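ABC transporter substrate-binding protein (Rhizobium radiobacter, PDB 6TFX) binds the mannityl-opine mannopinic acid as the periplasmic solute-binding component of an ABC importer. Local coordinates at residues Glu117-Asp120 / Val124-Thr127; Arg268-His273 / Gly356-Asn361; Ala278-Tyr283 / Gln350-Glu355. All blocks are in the same frame, centred on the assembly; numbering follows the deposited sequence.

Overall arrangement
Starting from the N terminus, interaction 1 comes first and closes a tight local turn: strands 113-118 and 123-128 form a beta hairpin at one edge of a four-stranded antiparallel sheet. It lies on the opposite side of the chain's centre from the other two, about 53 Å from each between centres. Interaction 2 then closes a loop of some eighty residues, bringing helix 265-272 against the start of strand 358-365. Interaction 3 is nested inside that loop and sets the next helix, 277-284, beside helix 340-353, which runs into the same strand. Their centres are 12 Å apart, and they touch directly where Leu-271 packs on Val-353.

Interaction 1 (Glu117-Asp120 / Val124-Thr127); sequences EAVD and VRIT
The guanidinium of Arg-125 has CG2 of Val-119 over one face, 3.6 Å above the plane and offset toward the rim, while a water sits in plane at its edge, 2.9 Å from NH1. The same water donates to OE1 of Glu-117, so it bridges two opposite charges that stop short of a salt bridge; carboxylate and guanidinium planes stand 76° apart. The Arg-125 chain runs out extended and then bends at chi3 (-62°), which lays the guanidinium against Val-119 CG2. Nearer the backbone, CB of Arg-125 meets CG2 of Val-119 at 3.8 Å. A second water binds OE1 of Glu-117 too, donating to it and to Arg-125 O while accepting from OG1 of Thr-127. OE1 is thus gripped by two waters. Beneath these side chains Glu-117 and Arg-125 form an antiparallel hydrogen-bonded pair, N of Arg-125 lying 2.8 Å from O of Glu-117 and N of Glu-117 2.9 Å from O of Arg-125. Toward the turn, Val-119 and Asp-120 both face Thr-123 in a classic beta bulge. Strand 113-118 is outermost in its four-stranded sheet, strand 123-128 pairs on with strand 68-73, and helix 88-98 packs against Ala-118 and Val-124 on the other face of the hairpin.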
loop_
_atom_site.group_PDB
_atom_site.type_symbol
_atom_site.label_atom_id
_atom_site.label_comp_id
_atom_site.label_asym_id
_atom_site.label_seq_id
_atom_site.Cartn_x
_atom_site.Cartn_y
_atom_site.Cartn_z
ATOM N N GLU A 117 -2.118 -4.622 -27.148
ATOM C CA GLU A 117 -1.679 -5.373 -28.330
ATOM C C GLU A 117 -0.198 -5.199 -28.631
ATOM O O GLU A 117 0.345 -4.105 -28.477
ATOM C CB GLU A 117 -2.480 -4.914 -29.564
ATOM C CG GLU A 117 -3.979 -5.129 -29.426
ATOM C CD GLU A 117 -4.837 -4.504 -30.505
ATOM O OE1 GLU A 117 -4.837 -3.257 -30.634
ATOM O OE2 GLU A 117 -5.533 -5.270 -31.210
ATOM N N ALA A 118 0.438 -6.283 -29.114
ATOM C CA ALA A 118 1.834 -6.250 -29.527
ATOM C C ALA A 118 1.825 -5.918 -31.016
ATOM O O ALA A 118 1.423 -6.766 -31.830
ATOM C CB ALA A 118 2.479 -7.616 -29.293
ATOM N N VAL A 119 2.216 -4.685 -31.373
ATOM C CA VAL A 119 2.248 -4.239 -32.785
ATOM C C VAL A 119 3.435 -4.942 -33.457
ATOM O O VAL A 119 3.341 -5.396 -34.597
ATOM C CB VAL A 119 2.324 -2.699 -32.889
ATOM C CG1 VAL A 119 2.460 -2.243 -34.340
ATOM C CG2 VAL A 119 1.100 -2.059 -32.238
ATOM N N ASP A 120 4.544 -5.036 -32.717
ATOM C CA ASP A 120 5.754 -5.776 -33.074
ATOM C C ASP A 120 6.458 -6.110 -31.772
ATOM O O ASP A 120 5.931 -5.741 -30.714
ATOM C CB ASP A 120 6.635 -5.020 -34.094
ATOM C CG ASP A 120 7.110 -3.661 -33.649
ATOM O OD1 ASP A 120 7.501 -3.528 -32.466
ATOM O OD2 ASP A 120 7.128 -2.728 -34.497
ATOM N N VAL A 124 4.065 -1.650 -28.079
ATOM C CA VAL A 124 2.828 -2.030 -27.392
ATOM C C VAL A 124 1.800 -0.925 -27.630
ATOM O O VAL A 124 2.103 0.250 -27.407
ATOM C CB VAL A 124 3.088 -2.186 -25.862
ATOM C CG1 VAL A 124 1.780 -2.467 -25.114
ATOM C CG2 VAL A 124 4.103 -3.296 -25.593
ATOM N N ARG A 125 0.583 -1.306 -28.028
ATOM C CA ARG A 125 -0.494 -0.351 -28.220
ATOM C C ARG A 125 -1.542 -0.637 -27.146
ATOM O O ARG A 125 -2.032 -1.756 -27.053
ATOM C CB ARG A 125 -1.124 -0.505 -29.605
ATOM C CG ARG A 125 -2.284 0.469 -29.884
ATOM C CD ARG A 125 -2.979 0.160 -31.213
ATOM N NE ARG A 125 -2.065 0.299 -32.342
ATOM C CZ ARG A 125 -2.218 -0.311 -33.513
ATOM N NH1 ARG A 125 -3.255 -1.116 -33.722
ATOM N NH2 ARG A 125 -1.330 -0.126 -34.484
ATOM N N ILE A 126 -1.879 0.381 -26.348
ATOM C CA ILE A 126 -2.911 0.254 -25.309
ATOM C C ILE A 126 -4.083 1.136 -25.755
ATOM O O ILE A 126 -3.900 2.328 -25.992
ATOM C CB ILE A 126 -2.383 0.708 -23.924
ATOM C CG1 ILE A 126 -1.187 -0.187 -23.497
ATOM C CG2 ILE A 126 -3.510 0.696 -22.876
ATOM C CD1 ILE A 126 -0.466 0.264 -22.260
ATOM N N THR A 127 -5.266 0.539 -25.883
ATOM C CA THR A 127 -6.463 1.275 -26.286
ATOM C C THR A 127 -7.354 1.333 -25.047
ATOM O O THR A 127 -7.548 0.319 -24.359
ATOM C CB THR A 127 -7.179 0.529 -27.433
ATOM O OG1 THR A 127 -6.284 0.428 -28.546
ATOM C CG2 THR A 127 -8.477 1.242 -27.886
HETATM O O HOH W 1 -4.609 -1.697 -28.431
HETATM O O HOH W 2 -5.843 -1.514 -32.403
#

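Interaction 2 (Arg268-His273 / Gly356-Asn361); sequences RQALAH and GGFTLN
Ala-270 and Leu-271 on helix 265-272 receive the ring of Phe-358, the first residue of strand 358-365, whose own N takes part in the Schellman motif that ends helix 340-353. In that motif Gly-357, with its positive phi, is the C-prime residue: Phe-358 N bonds back to Val-353 O and Gly-357 N to Ala-354 O, and the strand sets off at once. Along helix 265-272, Arg-268 points away from the strand, its guanidinium held by the carbonyls of Phe-262 and Asn-451. Ala-270 points toward the strand, and its CB lies 3.8 Å from CE1 of Phe-358; its carbonyl O takes a hydrogen bond from Ser-317 OG on helix 314-323. Leu-321 of that helix touches both Ala-270 and Phe-358, while Val-330 of the parallel partner strand also packs on Phe-358, so the ring is buried where two helices meet the two-stranded sheet. The backbone at Leu-271 is close as well, with N 3.5 Å from Phe-358 CE1. Leu-271 CB then meets CZ of Phe-358 at 3.8 Å. With chi1 of Leu-271 at -174°, the two side chains cross at about a right angle, and CD1 of Leu-271 sits over the centre of one face of the Phe-358 ring, 3.9 Å from the centroid and 9° off the ring normal, a CH-pi contact.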
loop_
_atom_site.group_PDB
_atom_site.type_symbol
_atom_site.label_atom_id
_atom_site.label_comp_id
_atom_site.label_asym_id
_atom_site.label_seq_id
_atom_site.Cartn_x
_atom_site.Cartn_y
_atom_site.Cartn_z
ATOM N N ARG A 268 -22.660 2.849 15.644
ATOM C CA ARG A 268 -21.462 3.288 14.902
ATOM C C ARG A 268 -21.078 4.699 15.370
ATOM O O ARG A 268 -19.899 4.990 15.613
ATOM C CB ARG A 268 -21.735 3.296 13.384
ATOM C CG ARG A 268 -22.083 1.908 12.860
ATOM C CD ARG A 268 -21.894 1.775 11.352
ATOM N NE ARG A 268 -22.710 2.711 10.571
ATOM C CZ ARG A 268 -23.937 2.447 10.133
ATOM N NH1 ARG A 268 -24.565 1.342 10.522
ATOM N NH2 ARG A 268 -24.575 3.319 9.362
ATOM N N GLN A 269 -22.077 5.596 15.502
ATOM C CA GLN A 269 -21.822 6.951 15.984
ATOM C C GLN A 269 -21.212 6.912 17.387
ATOM O O GLN A 269 -20.255 7.641 17.670
ATOM C CB GLN A 269 -23.124 7.757 16.019
ATOM C CG GLN A 269 -23.642 8.095 14.622
ATOM C CD GLN A 269 -25.044 8.663 14.673
ATOM O OE1 GLN A 269 -25.845 8.356 15.575
ATOM N NE2 GLN A 269 -25.371 9.501 13.686
ATOM N N ALA A 270 -21.729 6.008 18.248
ATOM C CA ALA A 270 -21.182 5.875 19.598
ATOM C C ALA A 270 -19.689 5.522 19.517
ATOM O O ALA A 270 -18.892 6.104 20.226
ATOM C CB ALA A 270 -21.939 4.806 20.375
ATOM N N LEU A 271 -19.317 4.583 18.625
ATOM C CA LEU A 271 -17.902 4.203 18.494
ATOM C C LEU A 271 -17.077 5.390 18.030
ATOM O O LEU A 271 -16.023 5.662 18.606
ATOM C CB LEU A 271 -17.744 3.005 17.535
ATOM C CG LEU A 271 -16.345 2.403 17.410
ATOM C CD1 LEU A 271 -15.830 1.872 18.763
ATOM C CD2 LEU A 271 -16.354 1.278 16.374
ATOM N N ALA A 272 -17.573 6.117 17.009
ATOM C CA ALA A 272 -16.844 7.264 16.446
ATOM C C ALA A 272 -16.626 8.360 17.504
ATOM O O ALA A 272 -15.589 9.034 17.469
ATOM C CB ALA A 272 -17.602 7.845 15.257
ATOM N N HIS A 273 -17.591 8.522 18.438
ATOM C CA HIS A 273 -17.491 9.542 19.515
ATOM C C HIS A 273 -16.539 9.130 20.659
ATOM O O HIS A 273 -16.277 9.948 21.551
ATOM C CB HIS A 273 -18.875 9.917 20.088
ATOM C CG HIS A 273 -19.693 10.777 19.180
ATOM N ND1 HIS A 273 -19.275 12.045 18.815
ATOM C CD2 HIS A 273 -20.912 10.548 18.638
ATOM C CE1 HIS A 273 -20.238 12.532 18.035
ATOM N NE2 HIS A 273 -21.243 11.676 17.907
ATOM N N GLY A 356 -16.278 5.104 26.193
ATOM C CA GLY A 356 -17.609 5.275 25.630
ATOM C C GLY A 356 -18.497 4.057 25.712
ATOM O O GLY A 356 -19.599 4.071 25.163
ATOM N N GLY A 357 -18.011 3.011 26.373
ATOM C CA GLY A 357 -18.818 1.815 26.593
ATOM C C GLY A 357 -18.535 0.605 25.723
ATOM O O GLY A 357 -19.352 -0.330 25.734
ATOM N N PHE A 358 -17.395 0.591 24.998
ATOM C CA PHE A 358 -17.063 -0.565 24.153
ATOM C C PHE A 358 -15.958 -1.366 24.763
ATOM O O PHE A 358 -14.902 -0.800 25.074
ATOM C CB PHE A 358 -16.625 -0.129 22.747
ATOM C CG PHE A 358 -17.747 0.474 21.933
ATOM C CD1 PHE A 358 -18.050 1.824 22.032
ATOM C CD2 PHE A 358 -18.477 -0.309 21.036
ATOM C CE1 PHE A 358 -19.090 2.380 21.279
ATOM C CE2 PHE A 358 -19.503 0.249 20.265
ATOM C CZ PHE A 358 -19.805 1.591 20.390
ATOM N N THR A 359 -16.161 -2.701 24.891
ATOM C CA THR A 359 -15.079 -3.543 25.348
ATOM C C THR A 359 -14.631 -4.301 24.123
ATOM O O THR A 359 -15.333 -5.195 23.645
ATOM C CB THR A 359 -15.514 -4.518 26.450
ATOM O OG1 THR A 359 -16.077 -3.780 27.525
ATOM C CG2 THR A 359 -14.338 -5.346 26.954
ATOM N N LEU A 360 -13.486 -3.912 23.590
ATOM C CA LEU A 360 -12.934 -4.521 22.394
ATOM C C LEU A 360 -12.023 -5.679 22.782
ATOM O O LEU A 360 -11.176 -5.537 23.668
ATOM C CB LEU A 360 -12.165 -3.410 21.636
ATOM C CG LEU A 360 -11.600 -3.699 20.283
ATOM C CD1 LEU A 360 -12.669 -4.249 19.329
ATOM C CD2 LEU A 360 -10.952 -2.437 19.727
ATOM N N ASN A 361 -12.274 -6.853 22.203
ATOM C CA ASN A 361 -11.446 -8.039 22.400
ATOM C C ASN A 361 -10.652 -8.183 21.091
ATOM O O ASN A 361 -11.234 -8.200 20.004
ATOM C CB ASN A 361 -12.323 -9.283 22.629
ATOM C CG ASN A 361 -11.569 -10.598 22.601
ATOM O OD1 ASN A 361 -11.937 -11.545 21.877
ATOM N ND2 ASN A 361 -10.506 -10.692 23.375
#

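Interaction 3 (Ala278-Tyr283 / Gln350-Glu355); sequences AQIAKY and QAQVAE
Helices 277-284 and 340-353 keep their backbones well apart, 9.6 Å between the nearest CA atoms, those of Ile-280 and Gln-352, so long side chains have to span the gap. Gln-352 does most of the spanning. Its CG lies opposite the carbonyl carbon (chi1 -69°) and the chain runs out extended beyond it, carrying the amide to the side of Ile-280. There NE2 of Gln-352 comes within 3.5 Å of Ile-280 CG1, and OE1 within 3.8 Å of Ile-280 CD1, the two side chains lying at a slant in van der Waals contact. CB of Gln-279 adds a looser touch, 4.3 Å from NE2 of Gln-352. This is helix-to-helix packing within a family 5 solute-binding protein of the periplasmic binding protein class. The amide also reaches the connection from helix 265-272: OE1 of Gln-352 accepts a hydrogen bond from the backbone N of Asn-276. Asn-276 offers OD1 to the backbone N of Gln-279, so one residue serves both helices. Ile-280 also packs against Leu-345 and Leu-348 of helix 340-353 and against Thr-458 of strand 454-467, and its side chain lies about 8 Å from the bound opine.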
loop_
_atom_site.group_PDB
_atom_site.type_symbol
_atom_site.label_atom_id
_atom_site.label_comp_id
_atom_site.label_asym_id
_atom_site.label_seq_id
_atom_site.Cartn_x
_atom_site.Cartn_y
_atom_site.Cartn_z
ATOM N N ALA A 278 -6.700 12.691 17.369
ATOM C CA ALA A 278 -5.728 13.756 17.735
ATOM C C ALA A 278 -4.840 13.334 18.905
ATOM O O ALA A 278 -3.627 13.600 18.890
ATOM C CB ALA A 278 -6.447 15.060 18.055
ATOM N N GLN A 279 -5.416 12.627 19.878
ATOM C CA GLN A 279 -4.633 12.145 21.025
ATOM C C GLN A 279 -3.649 11.038 20.625
ATOM O O GLN A 279 -2.530 10.986 21.164
ATOM C CB GLN A 279 -5.538 11.725 22.183
ATOM C CG GLN A 279 -6.315 12.924 22.782
ATOM C CD GLN A 279 -5.544 13.832 23.734
ATOM O OE1 GLN A 279 -4.341 13.661 23.987
ATOM N NE2 GLN A 279 -6.232 14.832 24.285
ATOM N N ILE A 280 -4.028 10.173 19.647
ATOM C CA ILE A 280 -3.103 9.135 19.178
ATOM C C ILE A 280 -1.917 9.827 18.471
ATOM O O ILE A 280 -0.756 9.448 18.686
ATOM C CB ILE A 280 -3.811 8.143 18.211
ATOM C CG1 ILE A 280 -4.867 7.335 18.991
ATOM C CG2 ILE A 280 -2.791 7.209 17.494
ATOM C CD1 ILE A 280 -5.872 6.585 18.068
ATOM N N ALA A 281 -2.217 10.853 17.646
ATOM C CA ALA A 281 -1.167 11.595 16.913
ATOM C C ALA A 281 -0.227 12.313 17.888
ATOM O O ALA A 281 0.986 12.277 17.696
ATOM C CB ALA A 281 -1.814 12.595 15.953
ATOM N N LYS A 282 -0.777 12.939 18.951
ATOM C CA LYS A 282 0.047 13.641 19.962
ATOM C C LYS A 282 0.950 12.654 20.689
ATOM O O LYS A 282 2.130 12.926 20.874
ATOM C CB LYS A 282 -0.845 14.365 20.986
ATOM C CG LYS A 282 -0.966 15.865 20.723
ATOM C CD LYS A 282 -1.477 16.635 21.944
ATOM C CE LYS A 282 -2.985 16.746 22.021
ATOM N NZ LYS A 282 -3.528 17.754 21.069
ATOM N N TYR A 283 0.404 11.480 21.056
ATOM C CA TYR A 283 1.157 10.436 21.762
ATOM C C TYR A 283 2.269 9.861 20.886
ATOM O O TYR A 283 3.424 9.761 21.330
ATOM C CB TYR A 283 0.207 9.313 22.219
ATOM C CG TYR A 283 0.929 8.096 22.753
ATOM C CD1 TYR A 283 1.551 8.120 23.999
ATOM C CD2 TYR A 283 0.989 6.918 22.015
ATOM C CE1 TYR A 283 2.269 7.023 24.468
ATOM C CE2 TYR A 283 1.697 5.809 22.479
ATOM C CZ TYR A 283 2.312 5.858 23.719
ATOM O OH TYR A 283 2.981 4.760 24.211
ATOM N N GLN A 350 -8.421 0.136 21.722
ATOM C CA GLN A 350 -9.057 -0.689 22.740
ATOM C C GLN A 350 -9.170 0.097 24.065
ATOM O O GLN A 350 -10.251 0.160 24.646
ATOM C CB GLN A 350 -8.242 -1.959 22.950
ATOM C CG GLN A 350 -8.754 -2.845 24.072
ATOM C CD GLN A 350 -7.864 -4.055 24.173
ATOM O OE1 GLN A 350 -6.641 -3.935 24.397
ATOM N NE2 GLN A 350 -8.427 -5.241 23.959
ATOM N N ALA A 351 -8.093 0.789 24.470
ATOM C CA ALA A 351 -8.133 1.600 25.705
ATOM C C ALA A 351 -9.081 2.806 25.548
ATOM O O ALA A 351 -9.843 3.124 26.476
ATOM C CB ALA A 351 -6.731 2.078 26.063
ATOM N N GLN A 352 -9.044 3.470 24.379
ATOM C CA GLN A 352 -9.893 4.637 24.172
ATOM C C GLN A 352 -11.377 4.321 24.191
ATOM O O GLN A 352 -12.161 5.074 24.784
ATOM C CB GLN A 352 -9.580 5.350 22.854
ATOM C CG GLN A 352 -8.217 6.037 22.827
ATOM C CD GLN A 352 -8.090 6.859 21.550
ATOM O OE1 GLN A 352 -8.775 6.619 20.529
ATOM N NE2 GLN A 352 -7.221 7.852 21.578
ATOM N N VAL A 353 -11.780 3.254 23.484
ATOM C CA VAL A 353 -13.210 3.008 23.281
ATOM C C VAL A 353 -13.910 2.480 24.541
ATOM O O VAL A 353 -15.138 2.547 24.635
ATOM C CB VAL A 353 -13.522 2.165 22.026
ATOM C CG1 VAL A 353 -12.928 2.818 20.783
ATOM C CG2 VAL A 353 -13.075 0.713 22.176
ATOM N N ALA A 354 -13.136 2.019 25.525
ATOM C CA ALA A 354 -13.719 1.611 26.811
ATOM C C ALA A 354 -14.414 2.803 27.495
ATOM O O ALA A 354 -15.394 2.622 28.213
ATOM C CB ALA A 354 -12.629 1.083 27.725
ATOM N N GLU A 355 -13.915 4.024 27.267
ATOM C CA GLU A 355 -14.509 5.216 27.872
ATOM C C GLU A 355 -15.970 5.437 27.450
ATOM O O GLU A 355 -16.785 5.867 28.269
ATOM C CB GLU A 355 -13.645 6.449 27.545
ATOM C CG GLU A 355 -13.705 7.517 28.611
ATOM C CD GLU A 355 -13.233 7.093 29.990
ATOM O OE1 GLU A 355 -12.187 6.410 30.102
ATOM O OE2 GLU A 355 -13.926 7.452 30.967
#